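Local coordinates for protein aldose-aldose oxidoreductase (Caulobacter crescentus, PDB 5A04) that probably couples the oxidation of one aldose to the reduction of another by way of a tightly held NADP(H) cofactor, at residues 204-209 with 226-231; 157-162 with 237-242; 9-14 with 78-83; 36-41 with 60-65. One frame throughout, in Å; residues are numbered along the deposited sequence. Where two conformers were deposited one is given.

Interaction 1 of 4, residues 204-209 with 226-231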
# COMPACT_ATOMS: atom_id res chain seq x y z
N ALA A 204 -3.05 17.46 -0.15
CA ALA A 204 -3.72 16.99 -1.36
C ALA A 204 -4.15 15.55 -1.17
O ALA A 204 -3.48 14.78 -0.47
CB ALA A 204 -2.81 17.12 -2.58
N VAL A 205 -5.28 15.21 -1.78
CA VAL A 205 -5.92 13.92 -1.58
C VAL A 205 -6.45 13.36 -2.90
O VAL A 205 -7.14 14.08 -3.63
CB VAL A 205 -7.11 14.05 -0.60
CG1 VAL A 205 -7.82 12.71 -0.44
CG2 VAL A 205 -6.65 14.60 0.75
N ASN A 206 -6.12 12.11 -3.19
CA ASN A 206 -6.77 11.32 -4.25
C ASN A 206 -7.55 10.19 -3.62
O ASN A 206 -7.18 9.72 -2.54
CB ASN A 206 -5.76 10.68 -5.23
CG ASN A 206 -5.27 11.62 -6.29
OD1 ASN A 206 -5.94 12.59 -6.65
ND2 ASN A 206 -4.10 11.31 -6.84
N ALA A 207 -8.56 9.68 -4.31
CA ALA A 207 -9.25 8.49 -3.84
C ALA A 207 -9.96 7.75 -4.96
O ALA A 207 -10.38 8.35 -5.95
CB ALA A 207 -10.26 8.85 -2.74
N VAL A 208 -10.07 6.44 -4.79
CA VAL A 208 -10.85 5.57 -5.67
C VAL A 208 -11.80 4.74 -4.80
O VAL A 208 -11.37 4.16 -3.79
CB VAL A 208 -9.95 4.64 -6.52
CG1 VAL A 208 -9.13 5.45 -7.51
CG2 VAL A 208 -9.03 3.84 -5.65
N GLU A 209 -13.08 4.70 -5.16
CA GLU A 209 -14.04 3.87 -4.46
C GLU A 209 -14.41 2.65 -5.28
O GLU A 209 -14.49 2.71 -6.51
CB GLU A 209 -15.31 4.66 -4.12
CG GLU A 209 -16.26 3.89 -3.21
CD GLU A 209 -17.73 4.22 -3.43
OE1 GLU A 209 -18.06 5.42 -3.62
OE2 GLU A 209 -18.54 3.25 -3.41
N ASN A 226 -9.92 3.63 -1.28
CA ASN A 226 -8.48 3.77 -1.09
C ASN A 226 -8.10 5.19 -1.40
O ASN A 226 -8.69 5.81 -2.28
CB ASN A 226 -7.72 2.78 -1.98
CG ASN A 226 -8.10 1.34 -1.70
OD1 ASN A 226 -8.55 1.01 -0.59
ND2 ASN A 226 -7.93 0.48 -2.70
N PHE A 227 -7.11 5.71 -0.69
CA PHE A 227 -6.78 7.11 -0.89
C PHE A 227 -5.29 7.37 -0.81
O PHE A 227 -4.52 6.58 -0.25
CB PHE A 227 -7.55 8.01 0.11
CG PHE A 227 -7.45 7.58 1.56
CD1 PHE A 227 -8.26 6.56 2.06
CD2 PHE A 227 -6.57 8.23 2.43
CE1 PHE A 227 -8.17 6.18 3.42
CE2 PHE A 227 -6.49 7.86 3.78
CZ PHE A 227 -7.29 6.84 4.27
N GLN A 228 -4.89 8.46 -1.45
CA GLN A 228 -3.50 8.91 -1.44
C GLN A 228 -3.45 10.26 -0.75
O GLN A 228 -4.34 11.08 -0.97
CB GLN A 228 -2.96 9.06 -2.86
CG GLN A 228 -3.08 7.82 -3.71
CD GLN A 228 -2.38 7.99 -5.03
OE1 GLN A 228 -2.82 8.78 -5.88
NE2 GLN A 228 -1.26 7.27 -5.21
N LEU A 229 -2.41 10.48 0.05
CA LEU A 229 -2.19 11.77 0.69
C LEU A 229 -0.82 12.31 0.33
O LEU A 229 0.16 11.56 0.29
CB LEU A 229 -2.29 11.64 2.22
CG LEU A 229 -3.55 10.99 2.80
CD1 LEU A 229 -3.40 10.77 4.30
CD2 LEU A 229 -4.78 11.83 2.50
N LEU A 230 -0.75 13.62 0.09
CA LEU A 230 0.53 14.30 -0.03
C LEU A 230 0.66 15.30 1.11
O LEU A 230 -0.32 15.96 1.45
CB LEU A 230 0.63 15.02 -1.38
CG LEU A 230 1.89 15.84 -1.66
CD1 LEU A 230 3.13 14.96 -1.78
CD2 LEU A 230 1.68 16.67 -2.94
N PHE A 231 1.85 15.38 1.71
CA PHE A 231 2.09 16.27 2.84
C PHE A 231 3.07 17.39 2.46
O PHE A 231 3.81 17.25 1.49
CB PHE A 231 2.64 15.46 4.02
CG PHE A 231 1.68 14.43 4.56
CD1 PHE A 231 1.65 13.15 4.04
CD2 PHE A 231 0.82 14.74 5.60
CE1 PHE A 231 0.76 12.19 4.55
CE2 PHE A 231 -0.08 13.80 6.11
CZ PHE A 231 -0.10 12.52 5.58

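Interaction 2 of 4, residues 157-162 with 237-242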
# COMPACT_ATOMS: atom_id res chain seq x y z
N VAL A 157 4.27 6.36 3.47
CA VAL A 157 3.52 5.60 4.45
C VAL A 157 2.56 4.73 3.66
O VAL A 157 1.75 5.25 2.88
CB VAL A 157 2.72 6.48 5.42
CG1 VAL A 157 1.92 5.60 6.37
CG2 VAL A 157 3.64 7.40 6.20
N VAL A 158 2.64 3.42 3.84
CA VAL A 158 1.71 2.53 3.17
C VAL A 158 0.93 1.80 4.25
O VAL A 158 1.51 1.03 5.03
CB VAL A 158 2.42 1.53 2.23
CG1 VAL A 158 1.44 0.50 1.67
CG2 VAL A 158 3.12 2.27 1.08
N THR A 159 -0.37 2.05 4.33
CA THR A 159 -1.16 1.53 5.44
C THR A 159 -2.52 1.04 4.97
O THR A 159 -3.22 1.71 4.18
CB THR A 159 -1.30 2.61 6.57
OG1 THR A 159 -2.13 2.11 7.63
CG2 THR A 159 -1.90 3.94 6.04
N ASP A 160 -2.88 -0.16 5.43
CA ASP A 160 -4.09 -0.85 5.02
C ASP A 160 -4.91 -1.21 6.25
O ASP A 160 -4.39 -1.84 7.17
CB ASP A 160 -3.76 -2.14 4.26
CG ASP A 160 -2.82 -1.93 3.09
OD1 ASP A 160 -2.84 -0.84 2.49
OD2 ASP A 160 -2.07 -2.89 2.77
N HIS A 161 -6.18 -0.82 6.26
CA HIS A 161 -7.09 -1.22 7.33
C HIS A 161 -8.42 -1.66 6.76
O HIS A 161 -9.05 -0.94 5.97
CB HIS A 161 -7.31 -0.08 8.34
CG HIS A 161 -6.16 0.12 9.28
ND1 HIS A 161 -5.06 0.89 8.96
CD2 HIS A 161 -5.94 -0.35 10.53
CE1 HIS A 161 -4.22 0.88 9.97
NE2 HIS A 161 -4.73 0.14 10.94
N GLY A 162 -8.87 -2.84 7.18
CA GLY A 162 -10.14 -3.35 6.70
C GLY A 162 -10.49 -4.62 7.44
O GLY A 162 -9.63 -5.27 8.04
N ALA A 237 1.40 9.19 1.28
CA ALA A 237 0.80 7.99 1.85
C ALA A 237 -0.16 7.34 0.87
O ALA A 237 -0.90 8.02 0.16
CB ALA A 237 0.08 8.30 3.17
N ASN A 238 -0.09 6.01 0.80
CA ASN A 238 -1.05 5.17 0.08
C ASN A 238 -1.84 4.40 1.12
O ASN A 238 -1.24 3.64 1.89
CB ASN A 238 -0.36 4.14 -0.82
CG ASN A 238 -0.17 4.60 -2.24
OD1 ASN A 238 -0.52 5.72 -2.62
ND2 ASN A 238 0.41 3.71 -3.05
N CYS A 239 -3.16 4.57 1.12
CA CYS A 239 -4.01 4.03 2.17
C CYS A 239 -5.14 3.16 1.64
O CYS A 239 -5.82 3.54 0.68
CB CYS A 239 -4.61 5.18 2.99
SG CYS A 239 -3.38 6.32 3.70
N VAL A 240 -5.35 2.01 2.27
CA VAL A 240 -6.52 1.18 1.98
C VAL A 240 -7.55 1.27 3.11
O VAL A 240 -7.18 1.24 4.28
CB VAL A 240 -6.12 -0.30 1.77
CG1 VAL A 240 -7.33 -1.23 1.90
CG2 VAL A 240 -5.43 -0.47 0.40
N SER A 241 -8.82 1.39 2.73
CA SER A 241 -9.97 1.27 3.64
C SER A 241 -10.94 0.28 3.03
O SER A 241 -11.36 0.48 1.88
CB SER A 241 -10.65 2.63 3.84
OG SER A 241 -11.79 2.50 4.67
N ALA A 242 -11.31 -0.79 3.75
CA ALA A 242 -12.12 -1.83 3.13
C ALA A 242 -13.05 -2.54 4.11
O ALA A 242 -12.73 -2.69 5.29
CB ALA A 242 -11.20 -2.86 2.44
O HOH W 1 -2.18 1.08 0.71

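Interaction 3 of 4, residues 9-14 with 78-83. With NDP (NADPH dihydro-nicotinamide-adenine-dinucleotide phosphate), chain G.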
# COMPACT_ATOMS: atom_id res chain seq x y z
N TYR A 9 -15.81 7.50 35.63
CA TYR A 9 -16.37 7.38 34.28
C TYR A 9 -17.83 6.90 34.28
O TYR A 9 -18.16 5.93 34.97
CB TYR A 9 -15.55 6.39 33.45
CG TYR A 9 -14.36 6.96 32.74
CD1 TYR A 9 -13.17 7.24 33.42
CD2 TYR A 9 -14.39 7.16 31.36
CE1 TYR A 9 -12.07 7.76 32.75
CE2 TYR A 9 -13.31 7.67 30.69
CZ TYR A 9 -12.15 7.97 31.36
OH TYR A 9 -11.08 8.47 30.65
N ALA A 10 -18.67 7.57 33.50
CA ALA A 10 -19.94 7.00 33.08
C ALA A 10 -19.74 6.43 31.68
O ALA A 10 -19.32 7.14 30.78
CB ALA A 10 -21.06 8.07 33.09
N ILE A 11 -20.02 5.14 31.50
CA ILE A 11 -19.94 4.52 30.18
C ILE A 11 -21.32 4.58 29.53
O ILE A 11 -22.31 4.12 30.11
CB ILE A 11 -19.43 3.06 30.26
CG1 ILE A 11 -18.07 3.00 30.96
CG2 ILE A 11 -19.33 2.45 28.86
CD1 ILE A 11 -16.97 3.84 30.30
N LEU A 12 -21.38 5.19 28.35
CA LEU A 12 -22.66 5.43 27.69
C LEU A 12 -22.72 4.66 26.38
O LEU A 12 -21.91 4.90 25.48
CB LEU A 12 -22.85 6.94 27.47
CG LEU A 12 -24.23 7.41 26.98
CD1 LEU A 12 -24.43 8.89 27.36
CD2 LEU A 12 -24.37 7.25 25.48
N GLY A 13 -23.67 3.73 26.29
CA GLY A 13 -23.82 2.86 25.13
C GLY A 13 -23.16 1.52 25.39
O GLY A 13 -21.98 1.33 25.09
N LEU A 14 -23.91 0.59 25.98
CA LEU A 14 -23.32 -0.66 26.47
C LEU A 14 -23.34 -1.75 25.38
O LEU A 14 -23.98 -2.81 25.51
CB LEU A 14 -24.05 -1.12 27.74
CG LEU A 14 -24.07 -0.08 28.88
CD1 LEU A 14 -24.72 -0.63 30.15
CD2 LEU A 14 -22.66 0.47 29.20
N TYR A 78 -18.09 8.64 28.72
CA TYR A 78 -17.44 8.00 27.58
C TYR A 78 -18.54 7.54 26.65
O TYR A 78 -19.30 6.62 26.96
CB TYR A 78 -16.54 6.84 28.06
CG TYR A 78 -15.59 6.23 27.05
CD1 TYR A 78 -15.68 6.50 25.69
CD2 TYR A 78 -14.59 5.35 27.48
CE1 TYR A 78 -14.82 5.91 24.78
CE2 TYR A 78 -13.72 4.75 26.58
CZ TYR A 78 -13.83 5.04 25.23
OH TYR A 78 -12.97 4.45 24.34
N VAL A 79 -18.66 8.23 25.51
CA VAL A 79 -19.70 7.94 24.53
C VAL A 79 -19.25 6.86 23.54
O VAL A 79 -18.30 7.08 22.77
CB VAL A 79 -20.07 9.22 23.76
CG1 VAL A 79 -21.12 8.90 22.69
CG2 VAL A 79 -20.58 10.29 24.74
N ILE A 80 -19.93 5.72 23.57
CA ILE A 80 -19.55 4.55 22.78
C ILE A 80 -20.78 4.03 22.02
O ILE A 80 -21.16 2.85 22.08
CB ILE A 80 -18.92 3.44 23.68
CG1 ILE A 80 -17.96 4.08 24.70
CG2 ILE A 80 -18.18 2.41 22.84
CD1 ILE A 80 -17.13 3.07 25.56
N THR A 81 -21.39 4.94 21.27
CA THR A 81 -22.61 4.68 20.51
C THR A 81 -22.31 4.64 19.01
O THR A 81 -21.21 4.95 18.60
CB THR A 81 -23.63 5.78 20.76
OG1 THR A 81 -23.09 7.01 20.27
CG2 THR A 81 -23.90 5.91 22.27
N PRO A 82 -23.32 4.28 18.17
CA PRO A 82 -23.14 4.51 16.73
C PRO A 82 -22.72 5.95 16.44
O PRO A 82 -23.02 6.87 17.22
CB PRO A 82 -24.52 4.19 16.16
CG PRO A 82 -25.05 3.13 17.10
CD PRO A 82 -24.57 3.55 18.46
N ASN A 83 -22.04 6.13 15.31
CA ASN A 83 -21.35 7.37 15.00
C ASN A 83 -22.27 8.58 14.98
O ASN A 83 -21.91 9.64 15.48
CB ASN A 83 -20.64 7.25 13.65
CG ASN A 83 -19.67 6.08 13.62
OD1 ASN A 83 -19.19 5.65 14.66
ND2 ASN A 83 -19.38 5.58 12.42
PA NDP G . -22.37 -1.94 19.15
O1A NDP G . -23.46 -1.97 18.15
O2A NDP G . -21.72 -3.23 19.57
O5B NDP G . -22.87 -1.17 20.52
C5B NDP G . -23.48 0.04 20.17
C4B NDP G . -24.32 0.43 21.39
O4B NDP G . -24.76 1.79 21.30
C3B NDP G . -25.59 -0.45 21.46
O3B NDP G . -25.34 -1.65 22.13
C2B NDP G . -26.49 0.41 22.36
O2B NDP G . -26.18 0.31 23.62
C1B NDP G . -26.03 1.87 21.92
N9A NDP G . -26.98 2.51 21.01
C8A NDP G . -27.68 3.69 21.24
N7A NDP G . -28.51 4.01 20.23
C5A NDP G . -28.35 2.98 19.30
C6A NDP G . -28.93 2.74 18.04
N6A NDP G . -29.85 3.62 17.52
N1A NDP G . -28.60 1.63 17.30
C2A NDP G . -27.66 0.80 17.89
N3A NDP G . -27.03 0.90 19.06
C4A NDP G . -27.40 2.02 19.77
O3 NDP G . -21.27 -0.95 18.39
PN NDP G . -19.73 -1.04 18.91
O1N NDP G . -19.60 -0.96 20.38
O2N NDP G . -18.86 -1.90 18.02
O5D NDP G . -19.19 0.54 18.35
C5D NDP G . -19.77 1.60 19.06
C4D NDP G . -18.83 2.82 18.89
O4D NDP G . -17.49 2.44 19.32
C3D NDP G . -18.68 3.24 17.38
O3D NDP G . -18.52 4.67 17.28
C2D NDP G . -17.39 2.56 16.95
O2D NDP G . -16.71 3.30 15.94
C1D NDP G . -16.56 2.65 18.28
N1N NDP G . -15.60 1.55 18.35
C2N NDP G . -14.26 1.82 18.60
C3N NDP G . -13.38 0.78 18.69
C7N NDP G . -11.97 1.06 18.95
O7N NDP G . -11.10 0.18 18.88
N7N NDP G . -11.59 2.35 19.30
C4N NDP G . -13.80 -0.64 18.53
C5N NDP G . -15.22 -0.81 18.23
C6N NDP G . -16.05 0.23 18.16
P2B NDP G . -27.47 0.26 24.76
O1X NDP G . -28.23 1.51 24.37
O2X NDP G . -28.08 -1.05 24.37
O3X NDP G . -26.73 0.31 26.09

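Interaction 4 of 4, residues 36-41 with 60-65. With NDP (NADPH dihydro-nicotinamide-adenine-dinucleotide phosphate), chain G.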
# COMPACT_ATOMS: atom_id res chain seq x y z
N ALA A 36 -20.51 4.93 36.71
CA ALA A 36 -21.92 4.94 36.29
C ALA A 36 -22.11 4.28 34.93
O ALA A 36 -21.15 4.13 34.15
CB ALA A 36 -22.45 6.38 36.26
N LEU A 37 -23.35 3.89 34.65
CA LEU A 37 -23.72 3.26 33.39
C LEU A 37 -24.89 4.01 32.77
O LEU A 37 -25.84 4.41 33.47
CB LEU A 37 -24.11 1.80 33.60
CG LEU A 37 -23.00 0.93 34.21
CD1 LEU A 37 -23.60 -0.41 34.62
CD2 LEU A 37 -21.88 0.73 33.21
N VAL A 38 -24.83 4.21 31.45
CA VAL A 38 -25.92 4.84 30.71
C VAL A 38 -26.28 3.96 29.53
O VAL A 38 -25.42 3.66 28.70
CB VAL A 38 -25.53 6.24 30.22
CG1 VAL A 38 -26.77 6.94 29.64
CG2 VAL A 38 -24.94 7.05 31.34
N SER A 39 -27.54 3.54 29.46
CA SER A 39 -27.97 2.54 28.48
C SER A 39 -29.42 2.72 28.06
O SER A 39 -30.25 3.10 28.88
CB SER A 39 -27.78 1.12 29.03
OG SER A 39 -28.16 0.15 28.05
N GLY A 40 -29.71 2.40 26.81
CA GLY A 40 -31.09 2.35 26.33
C GLY A 40 -31.74 0.98 26.53
O GLY A 40 -32.87 0.75 26.11
N THR A 41 -31.01 0.08 27.17
CA THR A 41 -31.50 -1.28 27.41
C THR A 41 -31.52 -1.58 28.90
O THR A 41 -30.47 -1.82 29.50
CB THR A 41 -30.63 -2.34 26.71
OG1 THR A 41 -30.56 -2.06 25.31
CG2 THR A 41 -31.22 -3.74 26.93
N TYR A 60 -28.39 5.00 34.46
CA TYR A 60 -29.24 5.96 33.73
C TYR A 60 -29.73 5.36 32.42
O TYR A 60 -29.01 4.62 31.76
CB TYR A 60 -28.47 7.24 33.44
CG TYR A 60 -27.96 7.95 34.67
CD1 TYR A 60 -26.78 7.56 35.28
CD2 TYR A 60 -28.67 9.02 35.22
CE1 TYR A 60 -26.31 8.20 36.41
CE2 TYR A 60 -28.21 9.67 36.36
CZ TYR A 60 -27.03 9.25 36.95
OH TYR A 60 -26.54 9.89 38.07
N SER A 61 -30.96 5.70 32.04
CA SER A 61 -31.43 5.45 30.69
C SER A 61 -31.04 6.66 29.82
O SER A 61 -30.55 7.65 30.34
CB SER A 61 -32.94 5.25 30.65
OG SER A 61 -33.60 6.48 30.94
N TYR A 62 -31.26 6.58 28.51
CA TYR A 62 -31.04 7.77 27.69
C TYR A 62 -32.07 8.85 28.04
O TYR A 62 -31.81 10.04 27.84
CB TYR A 62 -31.09 7.43 26.20
CG TYR A 62 -30.02 6.46 25.75
CD1 TYR A 62 -28.76 6.48 26.32
CD2 TYR A 62 -30.29 5.53 24.76
CE1 TYR A 62 -27.78 5.59 25.91
CE2 TYR A 62 -29.32 4.63 24.34
CZ TYR A 62 -28.07 4.66 24.93
OH TYR A 62 -27.10 3.78 24.52
N GLU A 63 -33.22 8.45 28.57
CA GLU A 63 -34.25 9.42 28.96
C GLU A 63 -33.87 10.17 30.23
O GLU A 63 -34.23 11.33 30.40
CB GLU A 63 -35.59 8.72 29.14
CG GLU A 63 -36.12 8.07 27.87
CD GLU A 63 -37.41 7.32 28.09
OE1 GLU A 63 -37.63 6.84 29.22
OE2 GLU A 63 -38.21 7.22 27.14
N THR A 64 -33.14 9.51 31.13
CA THR A 64 -32.79 10.16 32.40
C THR A 64 -31.35 10.65 32.44
O THR A 64 -30.92 11.19 33.46
CB THR A 64 -33.02 9.21 33.63
OG1 THR A 64 -32.14 8.08 33.56
CG2 THR A 64 -34.47 8.73 33.70
N PHE A 65 -30.61 10.48 31.35
CA PHE A 65 -29.17 10.79 31.32
C PHE A 65 -28.83 12.21 31.78
O PHE A 65 -27.84 12.42 32.45
CB PHE A 65 -28.61 10.54 29.90
CG PHE A 65 -27.20 11.03 29.69
CD1 PHE A 65 -26.15 10.58 30.49
CD2 PHE A 65 -26.91 11.93 28.68
CE1 PHE A 65 -24.85 11.03 30.28
CE2 PHE A 65 -25.62 12.40 28.47
CZ PHE A 65 -24.58 11.95 29.29
PA NDP G . -22.37 -1.94 19.15
O1A NDP G . -23.46 -1.97 18.15
O2A NDP G . -21.72 -3.23 19.57
O5B NDP G . -22.87 -1.17 20.52
C5B NDP G . -23.48 0.04 20.17
C4B NDP G . -24.32 0.43 21.39
O4B NDP G . -24.76 1.79 21.30
C3B NDP G . -25.59 -0.45 21.46
O3B NDP G . -25.34 -1.65 22.13
C2B NDP G . -26.49 0.41 22.36
O2B NDP G . -26.18 0.31 23.62
C1B NDP G . -26.03 1.87 21.92
N9A NDP G . -26.98 2.51 21.01
C8A NDP G . -27.68 3.69 21.24
N7A NDP G . -28.51 4.01 20.23
C5A NDP G . -28.35 2.98 19.30
C6A NDP G . -28.93 2.74 18.04
N6A NDP G . -29.85 3.62 17.52
N1A NDP G . -28.60 1.63 17.30
C2A NDP G . -27.66 0.80 17.89
N3A NDP G . -27.03 0.90 19.06
C4A NDP G . -27.40 2.02 19.77
O3 NDP G . -21.27 -0.95 18.39
PN NDP G . -19.73 -1.04 18.91
O1N NDP G . -19.60 -0.96 20.38
O2N NDP G . -18.86 -1.90 18.02
O5D NDP G . -19.19 0.54 18.35
C5D NDP G . -19.77 1.60 19.06
C4D NDP G . -18.83 2.82 18.89
O4D NDP G . -17.49 2.44 19.32
C3D NDP G . -18.68 3.24 17.38
O3D NDP G . -18.52 4.67 17.28
C2D NDP G . -17.39 2.56 16.95
O2D NDP G . -16.71 3.30 15.94
C1D NDP G . -16.56 2.65 18.28
N1N NDP G . -15.60 1.55 18.35
C2N NDP G . -14.26 1.82 18.60
C3N NDP G . -13.38 0.78 18.69
C7N NDP G . -11.97 1.06 18.95
O7N NDP G . -11.10 0.18 18.88
N7N NDP G . -11.59 2.35 19.30
C4N NDP G . -13.80 -0.64 18.53
C5N NDP G . -15.22 -0.81 18.23
C6N NDP G . -16.05 0.23 18.16
P2B NDP G . -27.47 0.26 24.76
O1X NDP G . -28.23 1.51 24.37
O2X NDP G . -28.08 -1.05 24.37
O3X NDP G . -26.73 0.31 26.09

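Interaction 1 of 4, residues 204-209 with 226-231
N226 O takes three approaches: the backbone N of V208 bonds to it at 2.9 Å, almost in line with the carbonyl, A207 CA brings its hydrogen in with CA 3.2 Å from N226 O, and Q228 NE2 of the second subunit adds a further hydrogen bond. The two strands run antiparallel, and A204, N206 and V208 form the hydrogen-bonded pairs with L230, Q228 and N226. Between N206 and Q228 the side chains repeat what the backbones do. N206 ND2 donates to Q228 OE1 (3.0 Å) along a nearly straight line, 172° at the hydrogen. The bond lies in the plane of both amides, which are turned only 21° from each other. The other ends of this pair are also taken, N206 OD1 by T336 and Q228 NE2 by N238. On the reverse face the partners are carbon: V205 CG2 lies alongside L229 CD2 at 3.8 Å, and the CB atoms of A207 and F227 meet at 4.0 Å. F227 has its CG between the backbone N and the carbonyl carbon (chi1 50°), and its ring leads off toward L183 and L191 of helix 182-198. Helix 314-333 covers the same face through I327 and A331. This is the large open-faced sheet of the C-terminal domain, with helices against one side. The polarity is thus split across the sheet: the apolar face receives its own helices, while the opposite face carries amides that reach the second subunit, Q228 NE2 by a full hydrogen bond, N206 and N226 ND2 by weak ones.

Interaction 2 of 4, residues 157-162 with 237-242
T159 is bonded to the neighbouring strand at both of its backbone polar atoms, its N giving to N238 O at 3.0 Å and its O receiving V240 N at 2.9 Å. The same alternation runs from N238 N on V157 O to A242 N on H161 O, the latter longer at 3.2 Å. Strands 156-162 and 236-242 are the only parallel neighbours in the otherwise antiparallel sheet of the C-terminal domain, and a long excursion including helix 182-198 joins them. Apolar contacts line the face of V157, T159 and C239: V157 CB rests on A237 CB, and T159 CG2 touches C239 SG at 3.7 Å. With T159 OG1 anti to its own N (chi1 177°), the methyl is left for the sulfur while the hydroxyl bonds to R249 O. On the other face D160 is the charged residue. Its OD1 crosses to V240 CG2 at 3.3 Å and accepts from a water at 2.7 Å, which also gives a weak bond to N238 O, while OD2 forms a salt bridge with R249. Replacing D160 by an alanine would probably leave R249 without this counter-charge and the water without its stronger acceptor. The H161 ring turns away from the neighbouring strand, and its two nitrogens are bonded to S190 and to T265, a residue of the glucose pocket.

Interaction 3 of 4, residues 9-14 with 78-83
G13 passes T81 with a positive phi of 97°, a backbone shape at which a beta carbon would be jammed against the carbonyl O of L12 and would also run into I80 O and T81 CG2. Before this turn the two segments are parallel strands of the Rossmann sheet: Y78 N bonds to A10 O at 2.8 Å, L12 N to Y78 O, and I80 N to L12 O at 2.9 Å. L12 CD2 crosses over to T81 CG2 at 3.5 Å. On the other face I11 lies alongside Y78, CD1 to CB 3.8 Å. The Y9 ring meets that same CB edge-on, at 4.0 Å from CD2, and I80 CD1 sits over the centre of the Y78 ring. The Y78 hydroxyl bonds to E103 and Q296. Beyond the strands both segments reach NADPH. L14 N donates to O3X of the adenosine-ribose phosphate at 2.8 Å, T81 O and N83 OD1 both lie close to the nicotinamide-ribose hydroxyl O3D, and P82 CD touches O4B at 3.3 Å. G13 belongs to what is probably the glycine-rich dinucleotide-binding turn; by doing without a side chain it lets the chain bend sharply, and the next amide meets the anionic phosphate.

Interaction 4 of 4, residues 36-41 with 60-65
V38 and Y60 form a single parallel bridge, with L37 O accepting Y60 N at 2.8 Å and Y60 O accepting S39 N at 2.9 Å. In the Rossmann fold this joins strand 32-38 to the short outermost strand 59-60, and the chain just past strand 32-38 meets the phosphate on the adenosine ribose of NADPH. Beyond the bridge S39 O is met by the CA-H of S61. V38 fills the space between the segments: with CG1 anti to its N (chi1 -172°), that branch reaches F65 CD1 at 3.8 Å and Y62 CD1 at 3.9 Å, while CG2 goes to Y60 CB. The edge of the Y60 ring faces L37 O, and its hydroxyl bonds to N71. The Y62 ring lies flat on the turn after V38. S39 C sits over its centre and G40 N is 3.3 Å above its plane near the rim, so close that a beta carbon on G40 would clash with CE2. That G40 N donates to phosphate O1X at 3.0 Å, and Y62 OH lies against the same oxygen in a weak bond whose short length is doubtful. An alanine in place of Y62 would probably uncover this face of the G40 peptide and take away the ring that V38 CG1 packs on, with the hydroxyl beside O1X lost as well. S39 OG also lies against O3X, at a separation too short to be read closely, and T41 OG1 donates to O2X at 2.8 Å. S39 OG itself closes an ST turn by accepting T41 N at 3.0 Å.

How the interactions relate
The four contacts fall into two pairs, one in each domain. Interactions 3 and 4 have centres about 10 Å apart and share the parallel Rossmann sheet, where strands 7-12 and 32-38 are neighbours; I11 O with V38 N and G13 N with V38 O probably bond them. Interaction 4 is nested along the chain inside the loop closed by interaction 3, and both touch NADPH. Interactions 1 and 2, also about 10 Å apart between centres, follow later, joined through strands 224-230 and 236-242, with interaction 1 nested inside interaction 2. Both touch the second subunit. Centres of interactions 1 and 4 are about 40 Å apart, so the adenosine-ribose phosphate of the cofactor is held far from the dimer face.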